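Local coordinates for L-Ribose isomerase (Acinetobacter, PDB 4Q0S), which catalyses the isomerisation of the non-natural sugar L-ribose, probably to its ketose L-ribulose, in a metal-containing cupin barrel, at residues 102-107 with 213-218; 121-126 with 193-198; 135-140 with 153-158. All coordinates share one frame; numbering follows the deposited sequence.

From the N terminus, strand 101-108 comes first and pairs with strand 211-217 late in the chain; interaction 1 thus closes a loop of 105 residues. Nested inside it, interaction 2 joins residues 121-126 to 193-198 across 66 residues, and inside that interaction 3 closes the shortest loop, 12 residues between 135-140 and 153-158. None of the three loops cross. Interactions 1 and 2 both reach one antiparallel sheet, touch through Ser125 and Thr218, and share the ribitol beside the cobalt. Interaction 2 meets interaction 3 through His194 with Ser153 and His197 with Ser138, which brings in strand 132-137 of the other sheet.

Interaction 1 of 3, residues 102-107 with 213-218; sequences CDKLMI and VREVST. With RB0 (D-ribitol), chain C.
Glu215 lays its CB and CG over the aliphatic end of Lys104, with Glu215 CB 3.7 Å from Lys104 CE, while its CB also meets the methyl CE of Met106. Its chain runs out extended, CG anti to the backbone N (chi1 177°), which carries the carboxylate to the ribitol: ribitol O3 donates to Glu215 OE2 over 3.2 Å. Lys104 CG instead sits between its backbone N and carbonyl carbon, and bends at chi2 and chi3 fold the chain back to Glu215. A salt bridge links the lysine ammonium to the carboxylate, but the exact place of NZ is doubtful. Met106 CE approaches Glu215 OE1 at 3.5 Å, and its SD lies beside the ribitol carbon C3. Along the strands, paired backbone bonds repeat at Cys102-Ser217, Lys104-Glu215 and Met106-Val213. On the other sheet face, Asp103 OD2 and Arg214 NH2 form only a long salt bridge, 3.9 Å, their planes 81° apart. Stronger partners lie outside: Tyr38 OH hydrogen-bonds Asp103 OD1, and in the second subunit Lys190 pairs with OD2 and Glu127 with Arg214. The pairing is a regular antiparallel ladder of a cupin barrel, one face lining the sugar pocket and the other meeting the neighbouring subunit.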
loop_
_atom_site.group_PDB
_atom_site.type_symbol
_atom_site.label_atom_id
_atom_site.label_comp_id
_atom_site.label_asym_id
_atom_site.label_seq_id
_atom_site.Cartn_x
_atom_site.Cartn_y
_atom_site.Cartn_z
ATOM N N CYS A 102 -21.227 8.932 -4.884
ATOM C CA CYS A 102 -21.162 7.503 -4.642
ATOM C C CYS A 102 -19.732 6.983 -4.828
ATOM O O CYS A 102 -19.160 7.072 -5.918
ATOM C CB CYS A 102 -22.121 6.778 -5.585
ATOM S SG CYS A 102 -22.161 4.990 -5.369
ATOM N N ASP A 103 -19.163 6.444 -3.751
ATOM C CA ASP A 103 -17.798 5.920 -3.775
ATOM C C ASP A 103 -17.884 4.425 -3.499
ATOM O O ASP A 103 -18.489 4.010 -2.514
ATOM C CB ASP A 103 -16.953 6.598 -2.678
ATOM C CG ASP A 103 -15.450 6.418 -2.884
ATOM O OD1 ASP A 103 -15.017 5.302 -3.231
ATOM O OD2 ASP A 103 -14.694 7.394 -2.685
ATOM N N LYS A 104 -17.294 3.619 -4.375
ATOM C CA LYS A 104 -17.296 2.178 -4.194
ATOM C C LYS A 104 -16.037 1.559 -4.776
ATOM O O LYS A 104 -15.347 2.171 -5.590
ATOM C CB LYS A 104 -18.513 1.545 -4.871
ATOM C CG LYS A 104 -18.419 1.503 -6.393
ATOM C CD LYS A 104 -19.581 2.245 -7.053
ATOM C CE LYS A 104 -19.546 3.736 -6.745
ATOM N NZ LYS A 104 -20.586 4.510 -7.506
ATOM N N LEU A 105 -15.742 0.343 -4.335
ATOM C CA LEU A 105 -14.598 -0.404 -4.816
ATOM C C LEU A 105 -15.212 -1.564 -5.586
ATOM O O LEU A 105 -16.112 -2.230 -5.087
ATOM C CB LEU A 105 -13.777 -0.948 -3.647
ATOM C CG LEU A 105 -12.452 -1.581 -4.071
ATOM C CD1 LEU A 105 -11.555 -0.495 -4.654
ATOM C CD2 LEU A 105 -11.774 -2.244 -2.869
ATOM N N MET A 106 -14.743 -1.790 -6.806
ATOM C CA MET A 106 -15.273 -2.872 -7.613
ATOM C C MET A 106 -14.180 -3.884 -7.903
ATOM O O MET A 106 -13.059 -3.525 -8.262
ATOM C CB MET A 106 -15.857 -2.322 -8.918
ATOM C CG MET A 106 -16.894 -1.231 -8.680
ATOM S SD MET A 106 -17.739 -0.666 -10.163
ATOM C CE MET A 106 -16.443 0.182 -10.999
ATOM N N ILE A 107 -14.511 -5.155 -7.727
ATOM C CA ILE A 107 -13.550 -6.210 -7.968
ATOM C C ILE A 107 -14.073 -7.182 -9.014
ATOM O O ILE A 107 -15.112 -7.818 -8.838
ATOM C CB ILE A 107 -13.215 -6.951 -6.659
ATOM C CG1 ILE A 107 -12.717 -5.936 -5.625
ATOM C CG2 ILE A 107 -12.159 -8.026 -6.922
ATOM C CD1 ILE A 107 -12.298 -6.546 -4.311
ATOM N N VAL A 213 -11.074 -1.613 -8.966
ATOM C CA VAL A 213 -11.297 -0.245 -9.418
ATOM C C VAL A 213 -12.099 0.579 -8.429
ATOM O O VAL A 213 -13.086 0.116 -7.862
ATOM C CB VAL A 213 -12.064 -0.221 -10.767
ATOM C CG1 VAL A 213 -12.205 1.226 -11.280
ATOM C CG2 VAL A 213 -11.339 -1.075 -11.792
ATOM N N ARG A 214 -11.669 1.813 -8.234
ATOM C CA ARG A 214 -12.370 2.715 -7.347
ATOM C C ARG A 214 -13.301 3.565 -8.223
ATOM O O ARG A 214 -12.852 4.234 -9.155
ATOM C CB ARG A 214 -11.354 3.596 -6.615
ATOM C CG ARG A 214 -11.956 4.576 -5.627
ATOM C CD ARG A 214 -10.864 5.456 -5.027
ATOM N NE ARG A 214 -10.057 4.772 -4.013
ATOM C CZ ARG A 214 -10.217 4.944 -2.702
ATOM N NH1 ARG A 214 -9.446 4.290 -1.844
ATOM N NH2 ARG A 214 -11.152 5.776 -2.254
ATOM N N GLU A 215 -14.601 3.514 -7.951
ATOM C CA GLU A 215 -15.538 4.315 -8.725
ATOM C C GLU A 215 -16.057 5.484 -7.906
ATOM O O GLU A 215 -16.481 5.317 -6.765
ATOM C CB GLU A 215 -16.736 3.486 -9.206
ATOM C CG GLU A 215 -17.765 4.342 -9.966
ATOM C CD GLU A 215 -18.990 3.567 -10.393
ATOM O OE1 GLU A 215 -18.844 2.658 -11.231
ATOM O OE2 GLU A 215 -20.100 3.865 -9.891
ATOM N N VAL A 216 -15.998 6.671 -8.499
ATOM C CA VAL A 216 -16.494 7.880 -7.867
ATOM C C VAL A 216 -17.547 8.392 -8.843
ATOM O O VAL A 216 -17.229 8.795 -9.961
ATOM C CB VAL A 216 -15.369 8.929 -7.679
ATOM C CG1 VAL A 216 -15.959 10.261 -7.280
ATOM C CG2 VAL A 216 -14.408 8.460 -6.597
ATOM N N SER A 217 -18.806 8.352 -8.431
ATOM C CA SER A 217 -19.873 8.778 -9.321
ATOM C C SER A 217 -20.920 9.586 -8.586
ATOM O O SER A 217 -20.775 9.885 -7.397
ATOM C CB SER A 217 -20.546 7.550 -9.924
ATOM O OG SER A 217 -21.328 6.900 -8.936
ATOM N N THR A 218 -21.974 9.951 -9.312
ATOM C CA THR A 218 -23.077 10.679 -8.717
ATOM C C THR A 218 -23.921 9.601 -8.038
ATOM O O THR A 218 -23.648 8.407 -8.202
ATOM C CB THR A 218 -23.905 11.452 -9.789
ATOM O OG1 THR A 218 -24.332 10.556 -10.817
ATOM C CG2 THR A 218 -23.061 12.555 -10.423
HETATM C C1 RB0 C . -22.894 -1.889 -11.851
HETATM O O1 RB0 C . -23.879 -2.837 -11.476
HETATM C C2 RB0 C . -22.854 -0.767 -10.824
HETATM O O2 RB0 C . -24.011 0.055 -10.957
HETATM C C3 RB0 C . -21.565 0.067 -10.983
HETATM O O3 RB0 C . -21.431 0.959 -9.886
HETATM C C4 RB0 C . -21.512 0.855 -12.297
HETATM O O4 RB0 C . -22.822 1.016 -12.819
HETATM C C5 RB0 C . -20.632 0.129 -13.311
HETATM O O5 RB0 C . -20.447 0.941 -14.470
#

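Interaction 2 of 3, residues 121-126 with 193-198; sequences RKTESY and MHRKHL. With CO (cobalt (II) ion), chain B; RB0 (D-ribitol), chain C.
Arg195 reaches from its loop to Arg121, Lys122 and Thr123, in the loop before strand 124-130. Its CB lies 3.4 Å from Lys122 O, and CG packs against Thr123 OG1. CG stands between the backbone N and the carbonyl carbon (chi1 55°), and a bend at chi3 brings the chain back over the threonine. CD then passes Arg121 O, and NE donates to that oxygen over 2.7 Å, meeting it from above the carbonyl plane though close to the guanidinium plane. At the tip, Thr123 OG1 sits over the centre of one guanidinium face, 3.4 Å from CZ, and NH1 continues to Ala84 O and Asp86 O of the second subunit. Thr123 OG1 also accepts from Arg195 N, 3.1 Å, and a water links it to His194 ND1.

Next to this, Glu124 and Met193 form an antiparallel hydrogen-bonded pair, and Met193 CB meets the Tyr126 hydroxyl at 3.5 Å. That hydroxyl donates to Glu124 OE1 over 2.7 Å and so steadies the carboxylate whose OE2 binds cobalt at 1.9 Å. His117, His119 and His199 complete the protein ligands, and ribitol O4 and O5 also bind the metal. Within this chain strand 191-193 is the outermost, beside 124-130, with 211-217 on the other flank; Met193 reaches over to Val135 and Tyr137 of strand 132-137 in the second sheet.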
loop_
_atom_site.group_PDB
_atom_site.type_symbol
_atom_site.label_atom_id
_atom_site.label_comp_id
_atom_site.label_asym_id
_atom_site.label_seq_id
_atom_site.Cartn_x
_atom_site.Cartn_y
_atom_site.Cartn_z
ATOM N N ARG A 121 -29.235 8.887 -15.179
ATOM C CA ARG A 121 -28.779 9.969 -14.308
ATOM C C ARG A 121 -27.332 9.892 -13.800
ATOM O O ARG A 121 -26.677 10.924 -13.624
ATOM C CB ARG A 121 -29.723 10.065 -13.106
ATOM C CG ARG A 121 -31.192 9.907 -13.474
ATOM C CD ARG A 121 -32.076 9.889 -12.245
ATOM N NE ARG A 121 -33.470 9.590 -12.564
ATOM C CZ ARG A 121 -33.888 8.448 -13.105
ATOM N NH1 ARG A 121 -33.020 7.486 -13.396
ATOM N NH2 ARG A 121 -35.178 8.260 -13.345
ATOM N N LYS A 122 -26.826 8.686 -13.568
ATOM C CA LYS A 122 -25.474 8.549 -13.031
ATOM C C LYS A 122 -24.280 8.641 -13.975
ATOM O O LYS A 122 -24.173 7.903 -14.957
ATOM C CB LYS A 122 -25.347 7.246 -12.235
ATOM C CG LYS A 122 -23.963 7.065 -11.591
ATOM C CD LYS A 122 -23.897 5.827 -10.710
ATOM C CE LYS A 122 -24.019 4.551 -11.530
ATOM N NZ LYS A 122 -24.065 3.350 -10.654
ATOM N N THR A 123 -23.382 9.562 -13.644
ATOM C CA THR A 123 -22.136 9.765 -14.367
ATOM C C THR A 123 -21.053 9.137 -13.473
ATOM O O THR A 123 -21.007 9.399 -12.263
ATOM C CB THR A 123 -21.833 11.265 -14.567
ATOM O OG1 THR A 123 -22.692 11.798 -15.583
ATOM C CG2 THR A 123 -20.373 11.465 -14.969
ATOM N N GLU A 124 -20.188 8.318 -14.071
ATOM C CA GLU A 124 -19.128 7.628 -13.334
ATOM C C GLU A 124 -17.722 8.088 -13.729
ATOM O O GLU A 124 -17.531 8.741 -14.754
ATOM C CB GLU A 124 -19.212 6.115 -13.593
ATOM C CG GLU A 124 -20.579 5.482 -13.344
ATOM C CD GLU A 124 -20.691 4.058 -13.887
ATOM O OE1 GLU A 124 -19.699 3.522 -14.424
ATOM O OE2 GLU A 124 -21.785 3.470 -13.788
ATOM N N SER A 125 -16.750 7.730 -12.892
ATOM C CA SER A 125 -15.339 8.018 -13.128
ATOM C C SER A 125 -14.607 6.791 -12.589
ATOM O O SER A 125 -15.011 6.228 -11.561
ATOM C CB SER A 125 -14.885 9.277 -12.381
ATOM O OG SER A 125 -14.712 9.032 -10.993
ATOM N N TYR A 126 -13.553 6.363 -13.282
ATOM C CA TYR A 126 -12.811 5.179 -12.864
ATOM C C TYR A 126 -11.362 5.440 -12.504
ATOM O O TYR A 126 -10.677 6.232 -13.147
ATOM C CB TYR A 126 -12.818 4.108 -13.964
ATOM C CG TYR A 126 -14.163 3.846 -14.586
ATOM C CD1 TYR A 126 -15.268 3.545 -13.798
ATOM C CD2 TYR A 126 -14.326 3.891 -15.972
ATOM C CE1 TYR A 126 -16.508 3.293 -14.367
ATOM C CE2 TYR A 126 -15.562 3.639 -16.558
ATOM C CZ TYR A 126 -16.650 3.342 -15.750
ATOM O OH TYR A 126 -17.882 3.116 -16.317
ATOM N N MET A 193 -17.144 8.418 -17.355
ATOM C CA MET A 193 -18.153 7.746 -18.164
ATOM C C MET A 193 -19.423 8.557 -17.931
ATOM O O MET A 193 -20.092 8.396 -16.908
ATOM C CB MET A 193 -18.357 6.303 -17.694
ATOM C CG MET A 193 -19.396 5.515 -18.500
ATOM S SD MET A 193 -18.997 5.413 -20.273
ATOM C CE MET A 193 -17.395 4.536 -20.233
ATOM N N HIS A 194 -19.744 9.450 -18.867
ATOM C CA HIS A 194 -20.933 10.280 -18.715
ATOM C C HIS A 194 -22.208 9.461 -18.690
ATOM O O HIS A 194 -22.285 8.373 -19.271
ATOM C CB HIS A 194 -21.037 11.310 -19.847
ATOM C CG HIS A 194 -20.039 12.421 -19.750
ATOM N ND1 HIS A 194 -19.921 13.221 -18.634
ATOM C CD2 HIS A 194 -19.130 12.881 -20.641
ATOM C CE1 HIS A 194 -18.982 14.128 -18.841
ATOM N NE2 HIS A 194 -18.486 13.943 -20.051
ATOM N N ARG A 195 -23.209 9.996 -18.001
ATOM C CA ARG A 195 -24.503 9.352 -17.923
ATOM C C ARG A 195 -25.039 9.223 -19.350
ATOM O O ARG A 195 -24.628 9.963 -20.240
ATOM C CB ARG A 195 -25.454 10.207 -17.085
ATOM C CG ARG A 195 -25.581 11.642 -17.584
ATOM C CD ARG A 195 -26.637 12.409 -16.812
ATOM N NE ARG A 195 -26.194 12.786 -15.473
ATOM C CZ ARG A 195 -25.375 13.801 -15.215
ATOM N NH1 ARG A 195 -24.907 14.544 -16.207
ATOM N NH2 ARG A 195 -25.033 14.077 -13.964
ATOM N N LYS A 196 -25.948 8.270 -19.542
ATOM C CA LYS A 196 -26.593 7.986 -20.820
ATOM C C LYS A 196 -25.691 7.308 -21.843
ATOM O O LYS A 196 -26.065 7.147 -23.003
ATOM C CB LYS A 196 -27.218 9.262 -21.405
ATOM C CG LYS A 196 -28.410 9.768 -20.585
ATOM C CD LYS A 196 -29.026 11.019 -21.192
ATOM C CE LYS A 196 -30.331 11.391 -20.496
ATOM N NZ LYS A 196 -30.118 11.677 -19.057
ATOM N N HIS A 197 -24.510 6.886 -21.403
ATOM C CA HIS A 197 -23.579 6.194 -22.285
ATOM C C HIS A 197 -23.505 4.722 -21.949
ATOM O O HIS A 197 -23.324 4.355 -20.790
ATOM C CB HIS A 197 -22.181 6.798 -22.169
ATOM C CG HIS A 197 -22.014 8.063 -22.941
ATOM N ND1 HIS A 197 -21.602 8.079 -24.256
ATOM C CD2 HIS A 197 -22.262 9.350 -22.606
ATOM C CE1 HIS A 197 -21.607 9.324 -24.699
ATOM N NE2 HIS A 197 -22.004 10.114 -23.718
ATOM N N LEU A 198 -23.649 3.880 -22.966
ATOM C CA LEU A 198 -23.552 2.441 -22.776
ATOM C C LEU A 198 -22.115 2.107 -22.406
ATOM O O LEU A 198 -21.171 2.623 -23.007
ATOM C CB LEU A 198 -23.909 1.696 -24.059
ATOM C CG LEU A 198 -25.375 1.642 -24.487
ATOM C CD1 LEU A 198 -25.450 1.158 -25.929
ATOM C CD2 LEU A 198 -26.150 0.712 -23.556
HETATM CO CO CO B . -22.415 1.878 -14.705
HETATM C C1 RB0 C . -22.894 -1.889 -11.851
HETATM O O1 RB0 C . -23.879 -2.837 -11.476
HETATM C C2 RB0 C . -22.854 -0.767 -10.824
HETATM O O2 RB0 C . -24.011 0.055 -10.957
HETATM C C3 RB0 C . -21.565 0.067 -10.983
HETATM O O3 RB0 C . -21.431 0.959 -9.886
HETATM C C4 RB0 C . -21.512 0.855 -12.297
HETATM O O4 RB0 C . -22.822 1.016 -12.819
HETATM C C5 RB0 C . -20.632 0.129 -13.311
HETATM O O5 RB0 C . -20.447 0.941 -14.470
HETATM O O HOH W 1 -22.453 6.562 -16.629
HETATM O O HOH W 2 -21.821 13.942 -17.022
#

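Interaction 3 of 3, residues 135-140 with 153-158; sequences VFYSPT and SGMPVG. With RB0 (D-ribitol), chain D.
Tyr137, Pro139 and Met155 bury the greatest area here, and the tyrosine ring lies at the centre of the contact. Its hydroxyl donates to Pro156 O over 2.7 Å. The carbonyl oxygen lies near the plane of the ring, at its edge, also touching CE2 at 3.3 Å, whereas the hydroxyl stands 48° out of the carbonyl plane. Tyr137 CG sits between the backbone N and the carbonyl carbon (chi1 67°), which turns the ring toward the loop 153-158.

Met155 meets the same ring by its methyl: CE is 3.7 Å from Tyr137 CE2 and only slightly farther from CD2, approaching obliquely. Bends at chi2 and chi3 curl the methionine chain, turning CE to the tyrosine while SD lies 3.7 Å from O5 of a ribitol. Pro156 rests its CD on C5 of that ribitol, 3.5 Å away; this second sugar is also hydrogen-bonded to Val192 O and lies apart from the cobalt site.

Pro139 adds the third part of the contact. Its CB approaches Pro156 O at 4.0 Å and faces Val157 CA, while its carbonyl oxygen packs against Met155 CB. A water bridges the two backbones, donating to Pro139 O and accepting from Met155 N.

The contact fastens the long loop between strands 132-137 and 180-185 back against residues 137-139. Strand 180-185 flanks 132-137 on one side, through Ser180 and Val182, and strand 199-202 on the other. From the loop, Met155 packs on Phe191 and Met193 of strand 191-193, and Asp86 of the second subunit binds the backbone N atoms of Ser153 and Gly154.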
loop_
_atom_site.group_PDB
_atom_site.type_symbol
_atom_site.label_atom_id
_atom_site.label_comp_id
_atom_site.label_asym_id
_atom_site.label_seq_id
_atom_site.Cartn_x
_atom_site.Cartn_y
_atom_site.Cartn_z
ATOM N N VAL A 135 -12.386 -1.266 -20.807
ATOM C CA VAL A 135 -13.702 -0.654 -20.903
ATOM C C VAL A 135 -14.201 -0.655 -22.339
ATOM O O VAL A 135 -13.466 -0.336 -23.273
ATOM C CB VAL A 135 -13.668 0.810 -20.387
ATOM C CG1 VAL A 135 -15.086 1.362 -20.271
ATOM C CG2 VAL A 135 -12.964 0.871 -19.037
ATOM N N PHE A 136 -15.460 -1.037 -22.500
ATOM C CA PHE A 136 -16.101 -1.072 -23.802
ATOM C C PHE A 136 -17.247 -0.090 -23.639
ATOM O O PHE A 136 -17.967 -0.134 -22.638
ATOM C CB PHE A 136 -16.626 -2.486 -24.083
ATOM C CG PHE A 136 -15.596 -3.564 -23.861
ATOM C CD1 PHE A 136 -14.604 -3.812 -24.810
ATOM C CD2 PHE A 136 -15.587 -4.296 -22.677
ATOM C CE1 PHE A 136 -13.614 -4.773 -24.580
ATOM C CE2 PHE A 136 -14.605 -5.256 -22.437
ATOM C CZ PHE A 136 -13.615 -5.495 -23.391
ATOM N N TYR A 137 -17.410 0.819 -24.595
ATOM C CA TYR A 137 -18.479 1.791 -24.477
ATOM C C TYR A 137 -18.900 2.424 -25.796
ATOM O O TYR A 137 -18.220 2.301 -26.814
ATOM C CB TYR A 137 -18.067 2.905 -23.514
ATOM C CG TYR A 137 -16.930 3.759 -24.032
ATOM C CD1 TYR A 137 -15.620 3.291 -24.019
ATOM C CD2 TYR A 137 -17.168 5.038 -24.543
ATOM C CE1 TYR A 137 -14.569 4.070 -24.494
ATOM C CE2 TYR A 137 -16.125 5.826 -25.028
ATOM C CZ TYR A 137 -14.828 5.337 -24.997
ATOM O OH TYR A 137 -13.784 6.111 -25.445
ATOM N N SER A 138 -20.039 3.110 -25.746
ATOM C CA SER A 138 -20.584 3.813 -26.899
ATOM C C SER A 138 -20.223 5.280 -26.702
ATOM O O SER A 138 -20.603 5.888 -25.706
ATOM C CB SER A 138 -22.104 3.662 -26.952
ATOM O OG SER A 138 -22.639 4.399 -28.043
ATOM N N PRO A 139 -19.475 5.859 -27.651
ATOM C CA PRO A 139 -19.056 7.261 -27.583
ATOM C C PRO A 139 -20.207 8.265 -27.706
ATOM O O PRO A 139 -20.037 9.453 -27.413
ATOM C CB PRO A 139 -18.041 7.367 -28.716
ATOM C CG PRO A 139 -18.574 6.403 -29.716
ATOM C CD PRO A 139 -18.964 5.216 -28.873
ATOM N N THR A 140 -21.375 7.795 -28.141
ATOM C CA THR A 140 -22.536 8.675 -28.248
ATOM C C THR A 140 -23.542 8.293 -27.176
ATOM O O THR A 140 -23.713 7.116 -26.862
ATOM C CB THR A 140 -23.235 8.591 -29.632
ATOM O OG1 THR A 140 -23.440 7.223 -29.991
ATOM C CG2 THR A 140 -22.407 9.273 -30.689
ATOM N N SER A 153 -18.300 18.168 -22.669
ATOM C CA SER A 153 -17.096 17.467 -23.108
ATOM C C SER A 153 -17.386 16.220 -23.919
ATOM O O SER A 153 -16.537 15.772 -24.692
ATOM C CB SER A 153 -16.240 17.091 -21.898
ATOM O OG SER A 153 -16.976 16.286 -20.998
ATOM N N GLY A 154 -18.578 15.664 -23.754
ATOM C CA GLY A 154 -18.919 14.451 -24.474
ATOM C C GLY A 154 -17.928 13.361 -24.104
ATOM O O GLY A 154 -17.155 13.528 -23.161
ATOM N N MET A 155 -17.948 12.250 -24.834
ATOM C CA MET A 155 -17.034 11.143 -24.571
ATOM C C MET A 155 -16.028 10.996 -25.701
ATOM O O MET A 155 -16.362 11.190 -26.873
ATOM C CB MET A 155 -17.805 9.820 -24.432
ATOM C CG MET A 155 -18.609 9.671 -23.152
ATOM S SD MET A 155 -17.561 9.489 -21.684
ATOM C CE MET A 155 -16.698 7.990 -22.082
ATOM N N PRO A 156 -14.776 10.653 -25.365
ATOM C CA PRO A 156 -13.737 10.476 -26.388
ATOM C C PRO A 156 -14.041 9.234 -27.224
ATOM O O PRO A 156 -14.640 8.275 -26.734
ATOM C CB PRO A 156 -12.458 10.326 -25.561
ATOM C CG PRO A 156 -12.961 9.698 -24.279
ATOM C CD PRO A 156 -14.222 10.484 -24.010
ATOM N N VAL A 157 -13.637 9.259 -28.488
ATOM C CA VAL A 157 -13.877 8.140 -29.392
ATOM C C VAL A 157 -13.151 6.860 -28.978
ATOM O O VAL A 157 -13.649 5.755 -29.198
ATOM C CB VAL A 157 -13.488 8.524 -30.832
ATOM C CG1 VAL A 157 -13.507 7.312 -31.735
ATOM C CG2 VAL A 157 -14.463 9.565 -31.346
ATOM N N GLY A 158 -11.981 7.003 -28.371
ATOM C CA GLY A 158 -11.254 5.823 -27.941
ATOM C C GLY A 158 -10.682 5.028 -29.096
ATOM O O GLY A 158 -10.467 5.562 -30.178
HETATM C C1 RB0 D . -9.304 12.466 -19.717
HETATM O O1 RB0 D . -8.185 12.902 -18.968
HETATM C C2 RB0 D . -9.464 10.968 -19.536
HETATM O O2 RB0 D . -8.247 10.329 -19.892
HETATM C C3 RB0 D . -10.598 10.438 -20.417
HETATM O O3 RB0 D . -10.308 10.679 -21.785
HETATM C C4 RB0 D . -11.961 11.036 -20.068
HETATM O O4 RB0 D . -12.152 11.012 -18.662
HETATM C C5 RB0 D . -13.054 10.227 -20.758
HETATM O O5 RB0 D . -14.330 10.705 -20.378
HETATM O O HOH W 3 -19.992 11.854 -26.723
#